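Local coordinates for protein MlnE (Bacillus amyloliquefaciens subsp. plantarum, PDB 5D2E) that forms the N-terminal B-type ketoreductase of a macrolactin assembly-line protein and binds NADP, probably to reduce keto groups on the growing polyketide chain, at residues K74-G79 / I225-S230; F101-N104 / D110-A113. One frame throughout, in Å; residues are numbered along the deposited sequence.

Interaction 1: residues K74-G79 / I225-S230; sequences KRQLEG and IADVIS
Gln-76 NE2 is gripped by two acceptors on helix 222-233, Ser-230 OG and Asp-227 OD1. This is a polar helix-helix contact in the first Rossmann-like half of the ketoreductase, away from the NADP site. The bond from Gln-76 NE2 to Ser-230 OG is short, at 2.9 Å, and nearly straight at 175°. The serine oxygen lies in the plane of the amide. The second bond, from Gln-76 NE2 to Asp-227 OD1 at 3.3 Å, is weak. The amide and carboxylate planes are turned 50° against each other. With CG anti to the backbone N (chi1 -172°), the glutamine leaves the last turn of helix 70-76 and reaches across to the other helix. A bend at chi2 then points NE2 at the side of that helix. The methyl of Ala-226 packs against the amide carbon, with Ala-226 CB 3.9 Å from Gln-76 CD. The other end of the amide is held as well. Gln-76 OE1 accepts a hydrogen bond from Gln-223 NE2, which also bonds Asp-227 OD1, and a weak one from Lys-52 NZ. The amide is thus held at both ends, which fixes its rotation in this buried place. Ser-230 OG is used twice, since it accepts from Gln-76 NE2 and donates to the backbone oxygen of Lys-52.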
# COMPACT_ATOMS: atom_id res chain seq x y z
N LYS A 74 -3.17 32.04 -8.07
CA LYS A 74 -3.96 33.32 -8.24
C LYS A 74 -4.13 33.72 -9.73
O LYS A 74 -5.27 34.03 -10.21
CB LYS A 74 -3.26 34.48 -7.51
CG LYS A 74 -3.20 34.30 -6.02
CD LYS A 74 -4.61 34.18 -5.37
CE LYS A 74 -5.41 35.49 -5.48
NZ LYS A 74 -6.76 35.28 -4.90
N ARG A 75 -3.03 33.59 -10.48
CA ARG A 75 -3.10 33.85 -11.93
C ARG A 75 -4.00 32.89 -12.64
O ARG A 75 -4.85 33.28 -13.46
CB ARG A 75 -1.73 33.88 -12.56
CG ARG A 75 -1.83 34.33 -14.02
CD ARG A 75 -0.47 34.67 -14.65
NE ARG A 75 0.57 34.94 -13.64
CZ ARG A 75 1.54 34.09 -13.31
NH1 ARG A 75 1.62 32.91 -13.92
NH2 ARG A 75 2.43 34.42 -12.37
N GLN A 76 -3.94 31.63 -12.25
CA GLN A 76 -4.78 30.64 -12.90
C GLN A 76 -6.28 30.92 -12.69
O GLN A 76 -7.12 30.65 -13.56
CB GLN A 76 -4.40 29.24 -12.34
CG GLN A 76 -5.09 28.13 -13.10
CD GLN A 76 -4.34 27.70 -14.34
OE1 GLN A 76 -3.45 28.40 -14.78
NE2 GLN A 76 -4.64 26.49 -14.84
N LEU A 77 -6.61 31.45 -11.52
CA LEU A 77 -8.00 31.65 -11.11
C LEU A 77 -8.48 33.08 -11.36
O LEU A 77 -9.58 33.46 -10.88
CB LEU A 77 -8.12 31.33 -9.61
CG LEU A 77 -7.88 29.88 -9.27
CD1 LEU A 77 -7.73 29.75 -7.77
CD2 LEU A 77 -9.01 29.04 -9.82
N GLU A 78 -7.68 33.86 -12.10
CA GLU A 78 -8.12 35.23 -12.46
C GLU A 78 -9.47 35.15 -13.13
O GLU A 78 -9.66 34.43 -14.06
CB GLU A 78 -7.10 35.94 -13.34
CG GLU A 78 -6.00 36.57 -12.49
CD GLU A 78 -4.85 37.17 -13.30
OE1 GLU A 78 -5.05 37.40 -14.49
OE2 GLU A 78 -3.73 37.40 -12.76
N GLY A 79 -10.46 35.83 -12.58
CA GLY A 79 -11.82 35.76 -13.18
C GLY A 79 -12.76 34.84 -12.46
O GLY A 79 -13.94 34.79 -12.78
N ILE A 225 1.85 22.30 -12.98
CA ILE A 225 1.08 21.81 -11.84
C ILE A 225 -0.33 22.42 -11.84
O ILE A 225 -1.34 21.71 -11.71
CB ILE A 225 1.79 22.06 -10.53
CG1 ILE A 225 3.13 21.33 -10.52
CG2 ILE A 225 0.90 21.55 -9.40
CD1 ILE A 225 3.99 21.55 -9.30
N ALA A 226 -0.41 23.73 -12.03
CA ALA A 226 -1.67 24.38 -12.09
C ALA A 226 -2.48 23.79 -13.14
O ALA A 226 -3.73 23.65 -13.00
CB ALA A 226 -1.52 25.86 -12.32
N ASP A 227 -1.84 23.51 -14.30
CA ASP A 227 -2.62 22.91 -15.37
C ASP A 227 -3.15 21.53 -15.06
O ASP A 227 -4.22 21.15 -15.51
CB ASP A 227 -1.81 22.92 -16.67
CG ASP A 227 -1.63 24.38 -17.24
OD1 ASP A 227 -2.54 25.24 -17.09
OD2 ASP A 227 -0.54 24.63 -17.72
N VAL A 228 -2.38 20.74 -14.34
CA VAL A 228 -2.88 19.41 -13.88
C VAL A 228 -4.05 19.55 -12.94
O VAL A 228 -5.05 18.85 -13.08
CB VAL A 228 -1.76 18.61 -13.21
CG1 VAL A 228 -2.33 17.39 -12.50
CG2 VAL A 228 -0.77 18.19 -14.26
N ILE A 229 -3.97 20.52 -12.02
CA ILE A 229 -5.12 20.77 -11.11
C ILE A 229 -6.38 21.13 -11.90
O ILE A 229 -7.46 20.55 -11.68
CB ILE A 229 -4.75 21.85 -10.07
CG1 ILE A 229 -3.65 21.32 -9.15
CG2 ILE A 229 -5.93 22.29 -9.28
CD1 ILE A 229 -2.97 22.37 -8.30
N SER A 230 -6.24 22.07 -12.84
CA SER A 230 -7.41 22.41 -13.66
C SER A 230 -7.96 21.24 -14.47
O SER A 230 -9.16 21.15 -14.71
CB SER A 230 -7.06 23.59 -14.58
OG SER A 230 -6.82 24.80 -13.80

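Interaction 2: residues F101-N104 / D110-A113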
# COMPACT_ATOMS: atom_id res chain seq x y z
N PHE A 101 -3.73 31.42 5.55
CA PHE A 101 -3.52 30.88 6.87
C PHE A 101 -2.19 30.17 6.97
O PHE A 101 -1.61 29.72 5.97
CB PHE A 101 -4.58 29.85 7.22
CG PHE A 101 -5.96 30.37 7.32
CD1 PHE A 101 -6.72 30.55 6.19
CD2 PHE A 101 -6.51 30.62 8.57
CE1 PHE A 101 -7.98 31.02 6.26
CE2 PHE A 101 -7.80 31.12 8.65
CZ PHE A 101 -8.53 31.34 7.49
N THR A 102 -1.69 30.05 8.20
CA THR A 102 -0.60 29.13 8.54
C THR A 102 -1.08 28.15 9.59
O THR A 102 -2.04 28.43 10.33
CB THR A 102 0.68 29.81 9.09
OG1 THR A 102 0.37 30.43 10.33
CG2 THR A 102 1.22 30.85 8.11
N MET A 103 -0.44 26.98 9.64
CA MET A 103 -0.80 25.98 10.64
C MET A 103 0.26 24.92 10.69
O MET A 103 1.07 24.84 9.80
CB MET A 103 -2.14 25.29 10.33
CG MET A 103 -2.18 24.49 9.04
SD MET A 103 -3.85 23.82 8.64
CE MET A 103 -3.92 22.54 9.91
N ASN A 104 0.18 24.11 11.71
CA ASN A 104 1.03 22.90 11.87
C ASN A 104 0.19 21.73 11.36
O ASN A 104 -0.84 21.38 11.95
CB ASN A 104 1.43 22.76 13.33
CG ASN A 104 2.39 21.59 13.58
OD1 ASN A 104 3.24 21.64 14.50
ND2 ASN A 104 2.21 20.52 12.84
N ASP A 110 -5.16 22.34 15.11
CA ASP A 110 -5.05 23.41 14.09
C ASP A 110 -6.09 23.22 12.97
O ASP A 110 -6.63 24.20 12.48
CB ASP A 110 -3.62 23.51 13.54
CG ASP A 110 -2.64 24.15 14.52
OD1 ASP A 110 -3.00 24.37 15.71
OD2 ASP A 110 -1.48 24.36 14.13
N TYR A 111 -6.37 21.97 12.57
CA TYR A 111 -7.43 21.74 11.57
C TYR A 111 -8.76 22.15 12.13
O TYR A 111 -9.61 22.69 11.40
CB TYR A 111 -7.45 20.31 11.05
CG TYR A 111 -6.25 19.90 10.23
CD1 TYR A 111 -5.15 19.41 10.83
CD2 TYR A 111 -6.22 20.01 8.83
CE1 TYR A 111 -4.04 19.03 10.12
CE2 TYR A 111 -5.11 19.60 8.09
CZ TYR A 111 -4.02 19.11 8.73
OH TYR A 111 -2.83 18.69 8.15
N ASP A 112 -8.99 21.93 13.43
CA ASP A 112 -10.23 22.40 14.05
C ASP A 112 -10.39 23.86 13.99
O ASP A 112 -11.50 24.36 13.69
CB ASP A 112 -10.33 21.98 15.53
CG ASP A 112 -10.49 20.53 15.69
OD1 ASP A 112 -11.16 19.84 14.86
OD2 ASP A 112 -9.95 20.05 16.69
N ALA A 113 -9.31 24.57 14.33
CA ALA A 113 -9.28 26.02 14.27
C ALA A 113 -9.57 26.52 12.87
O ALA A 113 -10.36 27.44 12.71
CB ALA A 113 -7.92 26.54 14.71
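Met-103 lays its terminal methyl on the ring of Tyr-111, in the strand-turn-helix unit that leads from strand 100-103 into helix 108-120. This unit belongs to the Rossmann-like fold of the structural half of the ketoreductase. The methyl makes a CH-pi contact, with Met-103 CE 3.3 Å from the centroid of the Tyr-111 ring. It stands almost on the ring normal, 4° off, and so meets all six ring carbons at similar distances. Met-103 SD lies over the same face at 4.6 Å from the Tyr-111 centroid, a Met-aromatic contact. The methionine CG sits between its backbone N and carbonyl carbon (chi1 63°), and the chain bends at chi3 to bring CE over the ring. Met-103 CE also touches Asp-110 CB at 3.8 Å. The ring is held at its far end too, because Tyr-111 OH is hydrogen-bonded to Phe-105 O and Ser-154 OG. Helix 141-164 packs against the tyrosine through Gln-157, Met-158 and Ala-161. Asn-104 follows, just past the strand, and makes the polar part of the contact with its backbone. Its N-H gives one hydrogen bond to the carboxylate of the buried Asp-110, and this ties the start of the helix to the strand end. Asn-104 N donates to Asp-110 OD2 over 2.9 Å at 164°, and the oxygen receives it on its anti lone pair.

Both contacts lie in the Rossmann-like half that precedes the NADP-binding half of the ketoreductase. Their centres are 24 Å apart, and their nearest atoms stay about 11 Å from each other, so they do not touch. Interaction 2 is nested along the chain inside the long loop closed by interaction 1. It is local, joining strand 100-103 to the helix that follows. Interaction 1 instead brings together helices 70-76 and 222-233, which lie far apart in sequence. Strand 84-89 links the two regions: Leu-77 packs on its Phe-84, and Met-103 on its Val-87. Both are packing contacts within the structural half, away from the NADP-binding residues.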